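O-succinylbenzoate synthase (Synechococcus elongatus, PDB 2OZT) catalyses the metal-dependent dehydration of 2-succinyl-6-hydroxy-2,4-cyclohexadiene-1-carboxylate to 2-succinylbenzoate, a step in phylloquinone biosynthesis. Local coordinates at residues G45-L50 and P85-G90; R106-C111 and A282-L287; V243-L248 and S271-G276; E264-V269 and P292-G297; I278-I283 and F298-W303. One frame throughout, in Å; residues are numbered along the deposited sequence.

Contact 1: residues G45-L50 and P85-G90; sequences GEIAPL and PAAQFG
Ile47 lays its side chain along the start of helix 85-97, its CG2 lying 3.7 Å from the backbone N of Ala87. CG1 of the other Ile47 branch meets Gly90 CA at 3.9 Å, and its CD1 returns to Ala87. Beyond the strand, the ring of Pro49 rests on a methyl group, CD to Ala86 CB 3.9 Å. The carbonyl oxygen of Glu46 comes in at the ring edge of Phe89, in the ring plane and 3.4 Å from CD2; chi1 of 165° swings the Phe89 ring away from the backbone N and over to that oxygen. No hydrogen bond crosses. Strand and helix run antiparallel with axes only 6.5 Å apart, a closeness consistent with Gly45 and Gly90, where a CB would run into Gly90 O and Ile47 CG1 respectively. The Glu46 side chain leaves on the far side, and its carboxylate accepts from Tyr10 OH and from the backbone N of Gly276 and Ala279, at the start of helix 277-290. Strand 42-47 is the edge of the antiparallel sheet of the N-terminal domain, paired with strand 23-36; helix 58-67 touches Ile47 and Ala87, while Phe89 reaches Ala279 and Ile283 on helix 277-290.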
# COMPACT_ATOMS: atom_id res chain seq x y z
N GLY A 45 2.24 -13.69 -11.57
CA GLY A 45 2.56 -12.38 -10.97
C GLY A 45 1.54 -11.40 -11.51
O GLY A 45 0.77 -11.66 -12.44
N GLU A 46 1.54 -10.24 -10.85
CA GLU A 46 0.61 -9.17 -11.22
C GLU A 46 1.32 -7.83 -11.24
O GLU A 46 2.04 -7.48 -10.31
CB GLU A 46 -0.54 -9.15 -10.21
CG GLU A 46 -1.52 -7.98 -10.42
CD GLU A 46 -2.73 -8.05 -9.48
OE1 GLU A 46 -2.95 -9.04 -8.72
OE2 GLU A 46 -3.49 -7.01 -9.48
N ILE A 47 1.08 -7.07 -12.32
CA ILE A 47 1.61 -5.71 -12.52
C ILE A 47 0.42 -4.75 -12.55
O ILE A 47 -0.40 -4.78 -13.48
CB ILE A 47 2.32 -5.59 -13.87
CG1 ILE A 47 3.45 -6.65 -13.95
CG2 ILE A 47 2.86 -4.22 -14.17
CD1 ILE A 47 4.12 -6.77 -15.34
N ALA A 48 0.29 -3.91 -11.52
CA ALA A 48 -0.87 -3.03 -11.42
C ALA A 48 -0.50 -1.64 -10.89
O ALA A 48 -0.89 -1.30 -9.78
CB ALA A 48 -1.91 -3.68 -10.48
N PRO A 49 0.20 -0.82 -11.69
CA PRO A 49 0.46 0.53 -11.22
C PRO A 49 -0.86 1.28 -10.97
O PRO A 49 -1.92 0.95 -11.58
CB PRO A 49 1.23 1.16 -12.37
CG PRO A 49 0.78 0.37 -13.63
CD PRO A 49 0.67 -1.05 -13.06
N LEU A 50 -0.83 2.21 -10.03
CA LEU A 50 -2.05 2.89 -9.62
C LEU A 50 -2.05 4.31 -10.22
O LEU A 50 -1.12 5.06 -9.97
CB LEU A 50 -2.11 2.92 -8.09
CG LEU A 50 -3.38 3.43 -7.39
CD1 LEU A 50 -4.57 2.55 -7.71
CD2 LEU A 50 -3.15 3.45 -5.89
N PRO A 85 8.49 0.25 -11.63
CA PRO A 85 8.61 -0.59 -10.42
C PRO A 85 7.50 -1.61 -10.24
O PRO A 85 7.76 -2.70 -9.72
CB PRO A 85 8.59 0.42 -9.27
CG PRO A 85 7.95 1.66 -9.85
CD PRO A 85 8.35 1.68 -11.32
N ALA A 86 6.26 -1.31 -10.66
CA ALA A 86 5.22 -2.35 -10.60
C ALA A 86 5.56 -3.55 -11.52
O ALA A 86 5.28 -4.69 -11.15
CB ALA A 86 3.82 -1.75 -10.91
N ALA A 87 6.14 -3.25 -12.68
CA ALA A 87 6.61 -4.35 -13.55
C ALA A 87 7.72 -5.15 -12.88
O ALA A 87 7.70 -6.39 -12.96
CB ALA A 87 7.07 -3.79 -14.89
N GLN A 88 8.68 -4.47 -12.24
CA GLN A 88 9.71 -5.17 -11.46
C GLN A 88 9.07 -6.09 -10.41
O GLN A 88 9.47 -7.25 -10.25
CB GLN A 88 10.67 -4.20 -10.78
CG GLN A 88 11.49 -3.29 -11.70
CD GLN A 88 12.35 -2.32 -10.89
OE1 GLN A 88 11.86 -1.55 -10.04
NE2 GLN A 88 13.65 -2.31 -11.19
N PHE A 89 8.08 -5.60 -9.68
CA PHE A 89 7.40 -6.43 -8.68
C PHE A 89 6.72 -7.62 -9.34
O PHE A 89 6.86 -8.78 -8.89
CB PHE A 89 6.33 -5.59 -7.94
CG PHE A 89 5.34 -6.41 -7.15
CD1 PHE A 89 5.60 -6.81 -5.86
CD2 PHE A 89 4.13 -6.82 -7.73
CE1 PHE A 89 4.68 -7.52 -5.11
CE2 PHE A 89 3.20 -7.57 -6.99
CZ PHE A 89 3.46 -7.93 -5.68
N GLY A 90 6.01 -7.36 -10.44
CA GLY A 90 5.28 -8.47 -11.07
C GLY A 90 6.19 -9.58 -11.58
O GLY A 90 5.91 -10.76 -11.31

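Contact 2: residues R106-C111 and A282-L287; sequences RPWPIC and AIFHLL
Trp108 and Phe284 lie side by side, pointing opposite ways, with the five-membered ring of the indole and the phenyl ring inclined at 54°. CD1 of Trp108 touches CD2 of Phe284 at 3.8 Å, and that phenyl atom lies in the indole plane, at its edge. With CG anti to the carbonyl carbon (chi1 -62°), the indole reaches on to the next turn of the helix, where NE1 of Trp108 sits 3.7 Å from CB of Leu287. Carbonyl O of Arg106 meets the Phe284 ring edge in plane, 3.5 Å from CD2. The segment 106-111 leads from the N-terminal domain into strand 112-114, the first of the enolase-superfamily barrel, and here it lies against helix 277-290 on the barrel's outside. One water fills the angle between them: it accepts from Trp108 NE1 (2.9 Å) and from Arg106 N, and donates to Phe284 O at 2.7 Å. Replacing Trp108 by alanine is likely to take one donor from this water and to open a gap beside Phe284 and Leu287. Over one indole face lies CG of Arg106, whose guanidinium continues across CH2 of Trp108 to a salt bridge with Glu288.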
# COMPACT_ATOMS: atom_id res chain seq x y z
N ARG A 106 -0.48 -16.14 6.43
CA ARG A 106 -1.16 -16.06 7.71
C ARG A 106 -1.99 -14.79 7.80
O ARG A 106 -1.73 -13.82 7.07
CB ARG A 106 -0.16 -16.17 8.86
CG ARG A 106 0.49 -14.88 9.23
CD ARG A 106 1.50 -15.04 10.35
NE ARG A 106 2.75 -15.62 9.85
CZ ARG A 106 3.79 -15.85 10.65
NH1 ARG A 106 3.69 -15.56 11.95
NH2 ARG A 106 4.90 -16.35 10.15
N PRO A 107 -3.03 -14.84 8.65
CA PRO A 107 -3.66 -13.63 9.08
C PRO A 107 -2.63 -12.76 9.78
O PRO A 107 -1.90 -13.21 10.67
CB PRO A 107 -4.74 -14.11 10.07
CG PRO A 107 -4.27 -15.44 10.50
CD PRO A 107 -3.68 -16.02 9.26
N TRP A 108 -2.53 -11.54 9.28
CA TRP A 108 -1.94 -10.43 10.02
C TRP A 108 -3.04 -9.47 10.41
O TRP A 108 -4.08 -9.40 9.72
CB TRP A 108 -0.97 -9.72 9.09
CG TRP A 108 0.17 -10.61 8.65
CD1 TRP A 108 0.30 -11.25 7.45
CD2 TRP A 108 1.34 -10.95 9.42
NE1 TRP A 108 1.47 -11.96 7.42
CE2 TRP A 108 2.12 -11.81 8.61
CE3 TRP A 108 1.79 -10.64 10.70
CZ2 TRP A 108 3.35 -12.33 9.03
CZ3 TRP A 108 3.04 -11.18 11.12
CH2 TRP A 108 3.78 -12.03 10.29
N PRO A 109 -2.84 -8.73 11.51
CA PRO A 109 -3.84 -7.71 11.86
C PRO A 109 -4.02 -6.73 10.71
O PRO A 109 -3.01 -6.36 10.06
CB PRO A 109 -3.20 -6.98 13.04
CG PRO A 109 -2.33 -8.02 13.70
CD PRO A 109 -1.75 -8.78 12.51
N ILE A 110 -5.26 -6.29 10.51
CA ILE A 110 -5.63 -5.40 9.41
C ILE A 110 -6.20 -4.11 9.97
O ILE A 110 -6.98 -4.14 10.91
CB ILE A 110 -6.72 -6.04 8.52
CG1 ILE A 110 -6.28 -7.40 7.97
CG2 ILE A 110 -7.13 -5.09 7.36
CD1 ILE A 110 -5.05 -7.31 7.06
N CYS A 111 -5.81 -2.97 9.40
CA CYS A 111 -6.34 -1.66 9.85
C CYS A 111 -7.72 -1.44 9.28
O CYS A 111 -7.96 -1.66 8.08
CB CYS A 111 -5.38 -0.59 9.34
SG CYS A 111 -5.86 1.07 9.76
N ALA A 282 1.04 -12.74 -3.18
CA ALA A 282 2.47 -12.56 -3.25
C ALA A 282 3.00 -11.68 -2.11
O ALA A 282 4.08 -11.93 -1.56
CB ALA A 282 2.86 -11.94 -4.57
N ILE A 283 2.26 -10.61 -1.78
CA ILE A 283 2.69 -9.74 -0.71
C ILE A 283 2.61 -10.46 0.64
O ILE A 283 3.53 -10.37 1.44
CB ILE A 283 1.84 -8.44 -0.70
CG1 ILE A 283 2.15 -7.62 -1.96
CG2 ILE A 283 2.18 -7.60 0.54
CD1 ILE A 283 1.11 -6.44 -2.19
N PHE A 284 1.48 -11.13 0.90
CA PHE A 284 1.40 -11.92 2.14
C PHE A 284 2.54 -12.96 2.23
O PHE A 284 3.03 -13.21 3.34
CB PHE A 284 0.03 -12.55 2.34
CG PHE A 284 -0.97 -11.59 2.96
CD1 PHE A 284 -1.36 -10.43 2.29
CD2 PHE A 284 -1.53 -11.88 4.20
CE1 PHE A 284 -2.29 -9.55 2.88
CE2 PHE A 284 -2.45 -11.04 4.77
CZ PHE A 284 -2.85 -9.87 4.13
N HIS A 285 2.96 -13.56 1.11
CA HIS A 285 4.12 -14.46 1.17
C HIS A 285 5.36 -13.67 1.62
O HIS A 285 6.16 -14.16 2.43
CB HIS A 285 4.33 -15.05 -0.23
CG HIS A 285 5.65 -15.74 -0.43
ND1 HIS A 285 6.01 -16.88 0.26
CD2 HIS A 285 6.70 -15.45 -1.24
CE1 HIS A 285 7.22 -17.25 -0.10
NE2 HIS A 285 7.66 -16.41 -1.02
N LEU A 286 5.58 -12.51 1.02
CA LEU A 286 6.74 -11.71 1.41
C LEU A 286 6.69 -11.31 2.91
O LEU A 286 7.72 -11.21 3.57
CB LEU A 286 6.80 -10.43 0.56
CG LEU A 286 7.21 -10.71 -0.91
CD1 LEU A 286 6.82 -9.56 -1.81
CD2 LEU A 286 8.73 -10.94 -0.96
N LEU A 287 5.49 -11.07 3.43
CA LEU A 287 5.35 -10.75 4.85
C LEU A 287 5.78 -11.87 5.77
O LEU A 287 6.04 -11.63 6.95
CB LEU A 287 3.90 -10.34 5.14
CG LEU A 287 3.41 -9.02 4.44
CD1 LEU A 287 1.96 -8.72 4.76
CD2 LEU A 287 4.30 -7.84 4.82
O HOH W 1 1.77 -14.13 5.59

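Contact 3: residues V243-L248 and S271-G276; sequences VIKTAL and SSALEG
Lys245 and Ser271 meet in the active site of an enolase-superfamily barrel, at the C-terminal ends of neighbouring strands 241-244 and 268-270; Lys245 is the predicted proton acceptor. The lysine chain is bent at chi2 (69°) and chi3, which folds NZ back to donate to Val243 O at 2.7 Å, from above the carbonyl plane. The same NZ makes a salt bridge to Asp221, a metal ligand, and bonds Val224 O, so three oxygens from different parts of the site position it. Ser271 OG nestles against the aliphatic part of this chain, 3.2 Å from Lys245 CD, and is equally near Val243 CG1. Ser271 N gives a nearly straight bond (170°) to Ile244 O at 2.9 Å. Beyond it two waters bridge the segments. One donates to Ile244 O and to Ser271 O (2.8 Å) and accepts from Thr246 N; the other accepts from Ala247 N and donates to Ser271 O and to Glu275 OE2 (2.8 Å). Further on, the Ala273 methyl fits into the fork of Leu248, CB to CG 3.7 Å. The loop 271-276 holds its own shape: Ser272 OG accepts from Leu274 N in an ST turn and donates to Glu275 OE1 at 2.6 Å on the syn side, while Arg280 NE makes a salt bridge to that oxygen. Ala273 N reaches the second carboxylate oxygen, Glu275 OE2, at 2.9 Å, from 38° above the carboxylate plane.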
# COMPACT_ATOMS: atom_id res chain seq x y z
N VAL A 243 4.66 4.31 4.49
CA VAL A 243 3.59 3.37 4.11
C VAL A 243 4.01 2.76 2.76
O VAL A 243 4.10 3.47 1.75
CB VAL A 243 2.24 4.09 3.99
CG1 VAL A 243 1.13 3.11 3.60
CG2 VAL A 243 1.89 4.79 5.34
N ILE A 244 4.34 1.47 2.76
CA ILE A 244 4.90 0.81 1.58
C ILE A 244 3.81 0.08 0.82
O ILE A 244 3.12 -0.79 1.40
CB ILE A 244 5.92 -0.25 2.04
CG1 ILE A 244 7.07 0.37 2.85
CG2 ILE A 244 6.49 -1.04 0.82
CD1 ILE A 244 7.87 1.47 2.10
N LYS A 245 3.64 0.44 -0.46
CA LYS A 245 2.73 -0.31 -1.34
C LYS A 245 3.57 -1.26 -2.16
O LYS A 245 4.13 -0.90 -3.19
CB LYS A 245 1.97 0.62 -2.30
CG LYS A 245 0.86 1.45 -1.61
CD LYS A 245 1.33 2.57 -0.64
CE LYS A 245 2.22 3.63 -1.29
NZ LYS A 245 2.61 4.67 -0.20
N THR A 246 3.69 -2.47 -1.64
CA THR A 246 4.64 -3.42 -2.21
C THR A 246 4.40 -3.66 -3.71
O THR A 246 5.37 -3.82 -4.47
CB THR A 246 4.60 -4.69 -1.41
OG1 THR A 246 4.94 -4.42 -0.05
CG2 THR A 246 5.59 -5.76 -1.91
N ALA A 247 3.14 -3.68 -4.12
CA ALA A 247 2.85 -3.95 -5.53
C ALA A 247 3.35 -2.84 -6.45
O ALA A 247 3.49 -3.05 -7.67
CB ALA A 247 1.34 -4.16 -5.72
N LEU A 248 3.57 -1.64 -5.89
CA LEU A 248 3.99 -0.48 -6.70
C LEU A 248 5.47 -0.14 -6.59
O LEU A 248 5.96 0.75 -7.28
CB LEU A 248 3.23 0.79 -6.28
CG LEU A 248 1.72 0.63 -6.16
CD1 LEU A 248 1.10 2.02 -5.77
CD2 LEU A 248 1.13 0.08 -7.50
N SER A 271 0.71 -1.53 2.90
CA SER A 271 -0.65 -1.23 2.47
C SER A 271 -0.97 -1.62 1.07
O SER A 271 -0.09 -2.00 0.27
CB SER A 271 -0.93 0.26 2.68
OG SER A 271 -0.34 1.02 1.66
N SER A 272 -2.28 -1.60 0.81
CA SER A 272 -2.81 -2.01 -0.49
C SER A 272 -2.87 -0.92 -1.52
O SER A 272 -3.16 0.24 -1.22
CB SER A 272 -4.23 -2.55 -0.30
OG SER A 272 -4.79 -2.93 -1.56
N ALA A 273 -2.58 -1.26 -2.77
CA ALA A 273 -2.77 -0.36 -3.91
C ALA A 273 -3.99 -0.84 -4.72
O ALA A 273 -4.02 -0.69 -5.95
CB ALA A 273 -1.54 -0.43 -4.81
N LEU A 274 -4.98 -1.43 -4.03
CA LEU A 274 -6.18 -1.98 -4.70
C LEU A 274 -5.78 -2.92 -5.82
O LEU A 274 -6.28 -2.85 -6.97
CB LEU A 274 -7.10 -0.85 -5.21
CG LEU A 274 -7.64 0.10 -4.14
CD1 LEU A 274 -8.54 1.12 -4.83
CD2 LEU A 274 -8.40 -0.64 -3.04
N GLU A 275 -4.88 -3.83 -5.48
CA GLU A 275 -4.39 -4.84 -6.41
C GLU A 275 -5.24 -6.11 -6.27
O GLU A 275 -6.06 -6.23 -5.37
CB GLU A 275 -2.89 -5.13 -6.17
CG GLU A 275 -2.56 -5.72 -4.81
CD GLU A 275 -2.72 -4.73 -3.65
OE1 GLU A 275 -3.76 -4.79 -2.97
OE2 GLU A 275 -1.78 -3.94 -3.43
N GLY A 276 -5.02 -7.08 -7.17
CA GLY A 276 -5.85 -8.28 -7.13
C GLY A 276 -5.22 -9.38 -6.29
O GLY A 276 -4.19 -9.16 -5.61
O HOH W 2 2.27 -3.46 0.71
O HOH W 3 0.64 -2.91 -2.51

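Contact 4: residues E264-V269 and P292-G297; sequences EPQRLV and PCHALG. With PO4 (phosphate ion), chain B.
His294 ties the chain that follows helix 277-290 to the parallel barrel of the enolase superfamily: segment 292-297 starts near the N-terminal ends of the barrel strands, by His294, and runs up beside strand 268-270 toward the C-terminal end. The tight part is the imidazole. NE2 of His294 donates to Gln266 O at 2.7 Å, with the acceptor lying in the ring plane, and Leu268 O approaches the same edge, 3.2 Å from CD2. CG anti to the carbonyl carbon, chi1 -59°, swings the imidazole toward Gln266 O. CB of His294 packs 4.0 Å from Val269 CG2. On the other side ND1 of His294 gives an almost straight bond, 172°, to O4 of a phosphate at 2.9 Å. With both nitrogens donating, the ring is probably protonated beside this anion, which also receives Ala295 N, Arg165 and Thr134 and probably comes from the crystallisation liquor. A leucine in place of His294 is likely to leave Gln266 O without its mate and to cost the phosphate one of its donors. The solvent side is looser. The Gln266 amide stands steeply to the imidazole, planes 77° apart, and its OE1 accepts a weak bond from Arg267 NH1. Cys293, also exposed, lays its SG over one face of the His294 ring and near Gln266 CA (3.8 Å). A water joins the two segments, accepting from Cys293 N and donating to Leu268 O at 2.7 Å.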
# COMPACT_ATOMS: atom_id res chain seq x y z
N GLU A 264 14.32 1.52 8.97
CA GLU A 264 13.93 0.77 10.18
C GLU A 264 12.66 -0.06 9.99
O GLU A 264 11.62 0.49 9.63
CB GLU A 264 13.65 1.75 11.32
CG GLU A 264 14.87 2.55 11.76
CD GLU A 264 15.87 1.69 12.49
OE1 GLU A 264 15.50 0.61 13.01
OE2 GLU A 264 17.05 2.11 12.56
N PRO A 265 12.73 -1.39 10.23
CA PRO A 265 11.53 -2.21 10.08
C PRO A 265 10.34 -1.70 10.88
O PRO A 265 9.20 -1.76 10.43
CB PRO A 265 11.98 -3.61 10.59
CG PRO A 265 13.47 -3.61 10.42
CD PRO A 265 13.93 -2.18 10.58
N GLN A 266 10.57 -1.19 12.09
CA GLN A 266 9.48 -0.70 12.93
C GLN A 266 8.79 0.54 12.36
O GLN A 266 7.69 0.85 12.79
CB GLN A 266 10.04 -0.43 14.34
CG GLN A 266 8.99 -0.06 15.44
CD GLN A 266 8.56 1.38 15.42
OE1 GLN A 266 9.29 2.28 14.96
NE2 GLN A 266 7.33 1.63 15.91
N ARG A 267 9.42 1.22 11.41
CA ARG A 267 8.79 2.39 10.81
C ARG A 267 7.98 2.08 9.55
O ARG A 267 7.47 2.99 8.91
CB ARG A 267 9.87 3.45 10.52
CG ARG A 267 10.40 4.15 11.81
CD ARG A 267 9.30 4.80 12.57
NE ARG A 267 9.80 5.92 13.35
CZ ARG A 267 9.68 6.05 14.67
NH1 ARG A 267 9.03 5.15 15.40
NH2 ARG A 267 10.20 7.12 15.28
N LEU A 268 7.87 0.80 9.17
CA LEU A 268 7.08 0.40 7.97
C LEU A 268 5.64 0.02 8.31
O LEU A 268 5.36 -0.68 9.30
CB LEU A 268 7.72 -0.81 7.27
CG LEU A 268 9.18 -0.61 6.86
CD1 LEU A 268 9.58 -1.79 6.01
CD2 LEU A 268 9.41 0.71 6.09
N VAL A 269 4.76 0.43 7.40
CA VAL A 269 3.37 -0.03 7.40
C VAL A 269 3.09 -0.50 5.96
O VAL A 269 3.29 0.26 5.01
CB VAL A 269 2.40 1.12 7.76
CG1 VAL A 269 0.94 0.66 7.59
CG2 VAL A 269 2.64 1.53 9.22
N PRO A 292 5.54 -8.12 9.63
CA PRO A 292 5.12 -6.76 9.95
C PRO A 292 4.74 -6.59 11.43
O PRO A 292 4.23 -7.51 12.06
CB PRO A 292 3.88 -6.54 9.03
CG PRO A 292 3.41 -7.94 8.71
CD PRO A 292 4.67 -8.78 8.65
N CYS A 293 4.96 -5.38 11.93
CA CYS A 293 4.65 -5.06 13.32
C CYS A 293 3.59 -4.00 13.49
O CYS A 293 3.37 -3.47 14.60
CB CYS A 293 5.92 -4.61 14.07
SG CYS A 293 6.67 -3.15 13.41
N HIS A 294 2.93 -3.64 12.39
CA HIS A 294 1.79 -2.72 12.43
C HIS A 294 0.68 -3.26 11.58
O HIS A 294 0.94 -3.97 10.58
CB HIS A 294 2.20 -1.35 11.90
CG HIS A 294 3.31 -0.73 12.69
ND1 HIS A 294 3.17 -0.41 14.03
CD2 HIS A 294 4.59 -0.39 12.35
CE1 HIS A 294 4.31 0.12 14.47
NE2 HIS A 294 5.19 0.12 13.48
N ALA A 295 -0.56 -2.93 11.94
CA ALA A 295 -1.74 -3.39 11.21
C ALA A 295 -1.60 -3.00 9.75
O ALA A 295 -1.21 -1.87 9.42
CB ALA A 295 -3.00 -2.70 11.78
N LEU A 296 -1.94 -3.94 8.87
CA LEU A 296 -1.78 -3.73 7.44
C LEU A 296 -2.85 -2.87 6.83
O LEU A 296 -4.05 -2.97 7.23
CB LEU A 296 -1.85 -5.08 6.67
CG LEU A 296 -0.93 -6.22 7.10
CD1 LEU A 296 -1.16 -7.44 6.21
CD2 LEU A 296 0.56 -5.75 7.04
N GLY A 297 -2.47 -2.06 5.85
CA GLY A 297 -3.47 -1.21 5.18
C GLY A 297 -4.15 -1.97 4.07
O GLY A 297 -4.17 -1.51 2.91
P PO4 B . -0.36 -0.82 14.92
O1 PO4 B . -1.17 -1.99 14.46
O2 PO4 B . -0.01 -0.05 13.69
O3 PO4 B . -1.25 0.04 15.83
O4 PO4 B . 0.93 -0.99 15.71
O HOH W 4 5.21 -3.33 9.64

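Contact 5: residues I278-I283 and F298-W303; sequences IARTAI and FGVDRW
Arg280 NH1 gives a 2.7 Å hydrogen bond to a water that in turn donates weakly to Phe298 O, bridging helix and loop. On the same nitrogen Asp301 forms a long salt bridge, OD1 to Arg280 NH1 3.9 Å; it comes in at the guanidinium edge, carboxylate and guanidinium nearly coplanar at 12°. Val300 lies over one face of the group, its CG2 3.7 Å from Arg280 NH2. The two remaining polar ends look elsewhere, NE to Glu275 in a salt bridge and NH2 to Arg304 O, so the planar head is held round its rim. Behind it the side chain is extended from CG to NE and passes the ring edge of Phe298, Arg280 CD to Phe298 CD1 3.8 Å, with guanidinium and ring planes 65° apart. Ile283 CD1 touches the same ring edge, 4.0 Å from Phe298 CZ. An inverse gamma turn centred on Gly299 turns the chain sharply, so that Phe298 and Val300 both face the helix. Helix 277-290 thus has this loop against one side, while Ala282 touches Thr93 of helix 85-97 and Ile278 and Thr281 pack on Tyr315 of helix 312-320; farther along, Trp303 reaches Glu16 and Leu18 of strand 3-20.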
# COMPACT_ATOMS: atom_id res chain seq x y z
N ILE A 278 -3.61 -12.16 -6.99
CA ILE A 278 -2.26 -12.65 -7.30
C ILE A 278 -1.22 -11.78 -6.57
O ILE A 278 -0.40 -12.27 -5.82
CB ILE A 278 -2.02 -12.74 -8.80
CG1 ILE A 278 -2.89 -13.89 -9.33
CG2 ILE A 278 -0.54 -12.95 -9.09
CD1 ILE A 278 -2.86 -14.02 -10.90
N ALA A 279 -1.34 -10.46 -6.72
CA ALA A 279 -0.40 -9.55 -6.04
C ALA A 279 -0.56 -9.62 -4.54
O ALA A 279 0.42 -9.63 -3.82
CB ALA A 279 -0.70 -8.10 -6.51
N ARG A 280 -1.80 -9.61 -4.05
CA ARG A 280 -1.99 -9.63 -2.57
C ARG A 280 -1.39 -10.90 -1.97
O ARG A 280 -0.74 -10.82 -0.93
CB ARG A 280 -3.47 -9.53 -2.15
CG ARG A 280 -4.03 -8.19 -2.45
CD ARG A 280 -5.25 -7.77 -1.62
NE ARG A 280 -5.91 -6.74 -2.41
CZ ARG A 280 -7.16 -6.29 -2.24
NH1 ARG A 280 -7.93 -6.75 -1.24
NH2 ARG A 280 -7.61 -5.37 -3.09
N THR A 281 -1.59 -12.05 -2.62
CA THR A 281 -1.06 -13.29 -2.08
C THR A 281 0.46 -13.27 -2.11
O THR A 281 1.10 -13.71 -1.15
CB THR A 281 -1.61 -14.52 -2.82
OG1 THR A 281 -3.03 -14.46 -2.83
CG2 THR A 281 -1.23 -15.80 -2.05
N ALA A 282 1.04 -12.74 -3.18
CA ALA A 282 2.47 -12.56 -3.25
C ALA A 282 3.00 -11.68 -2.11
O ALA A 282 4.08 -11.93 -1.56
CB ALA A 282 2.86 -11.94 -4.57
N ILE A 283 2.26 -10.61 -1.78
CA ILE A 283 2.69 -9.74 -0.71
C ILE A 283 2.61 -10.46 0.64
O ILE A 283 3.53 -10.37 1.44
CB ILE A 283 1.84 -8.44 -0.70
CG1 ILE A 283 2.15 -7.62 -1.96
CG2 ILE A 283 2.18 -7.60 0.54
CD1 ILE A 283 1.11 -6.44 -2.19
N PHE A 298 -4.74 -3.12 4.42
CA PHE A 298 -5.41 -3.97 3.43
C PHE A 298 -6.90 -4.11 3.70
O PHE A 298 -7.54 -5.03 3.15
CB PHE A 298 -4.73 -5.34 3.36
CG PHE A 298 -3.48 -5.36 2.49
CD1 PHE A 298 -3.56 -5.79 1.16
CD2 PHE A 298 -2.24 -4.92 2.96
CE1 PHE A 298 -2.42 -5.78 0.34
CE2 PHE A 298 -1.12 -4.93 2.15
CZ PHE A 298 -1.21 -5.37 0.84
N GLY A 299 -7.44 -3.14 4.45
CA GLY A 299 -8.89 -3.12 4.81
C GLY A 299 -9.72 -2.50 3.72
O GLY A 299 -10.54 -1.62 3.99
N VAL A 300 -9.52 -2.98 2.49
CA VAL A 300 -10.01 -2.29 1.30
C VAL A 300 -11.06 -3.11 0.55
O VAL A 300 -11.34 -2.82 -0.60
CB VAL A 300 -8.84 -1.96 0.32
CG1 VAL A 300 -7.83 -0.97 0.97
CG2 VAL A 300 -8.13 -3.26 -0.14
N ASP A 301 -11.63 -4.12 1.20
CA ASP A 301 -12.63 -5.00 0.57
C ASP A 301 -13.85 -4.31 0.02
O ASP A 301 -14.47 -4.84 -0.88
CB ASP A 301 -13.13 -6.06 1.54
CG ASP A 301 -12.12 -7.15 1.76
OD1 ASP A 301 -11.10 -7.18 1.07
OD2 ASP A 301 -12.37 -7.98 2.65
N ARG A 302 -14.21 -3.15 0.56
CA ARG A 302 -15.36 -2.43 -0.01
C ARG A 302 -15.17 -2.13 -1.47
O ARG A 302 -16.15 -2.15 -2.24
CB ARG A 302 -15.62 -1.13 0.73
CG ARG A 302 -16.41 -1.35 1.98
CD ARG A 302 -16.76 -0.05 2.66
NE ARG A 302 -17.62 0.77 1.82
CZ ARG A 302 -17.95 2.03 2.11
NH1 ARG A 302 -17.46 2.60 3.21
NH2 ARG A 302 -18.75 2.70 1.31
N TRP A 303 -13.93 -1.78 -1.85
CA TRP A 303 -13.63 -1.36 -3.22
C TRP A 303 -13.09 -2.49 -4.02
O TRP A 303 -13.50 -2.70 -5.16
CB TRP A 303 -12.70 -0.13 -3.26
CG TRP A 303 -13.33 0.91 -2.46
CD1 TRP A 303 -14.36 1.73 -2.84
CD2 TRP A 303 -13.11 1.15 -1.07
NE1 TRP A 303 -14.77 2.50 -1.77
CE2 TRP A 303 -14.01 2.16 -0.68
CE3 TRP A 303 -12.23 0.61 -0.13
CZ2 TRP A 303 -14.04 2.67 0.63
CZ3 TRP A 303 -12.27 1.11 1.17
CH2 TRP A 303 -13.18 2.12 1.54
O HOH W 5 -7.06 -7.72 1.16

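Contacts 1, 3 and 5 are buried; 2 and 4 are only partly so. Contact 1 is a hydrogen-bond-free fit of strand to helix in the N-terminal domain, contact 3 a polar, watered junction in the barrel's active site, and they meet through Glu46 and Gly276. Contact 4 reaches the same sheet as contact 3 but runs out to solvent, with a histidine that meets a phosphate, probably from the crystallisation liquor. Contacts 2 and 5 both use helix 277-290, sharing Ala282 and Ile283; contact 2 relies on aromatic packing and one water, while contact 5 centres on a buried arginine, with Phe298 packing on Ile283. Leu296 pairs with Pro109 and Cys111, linking contacts 2 and 4.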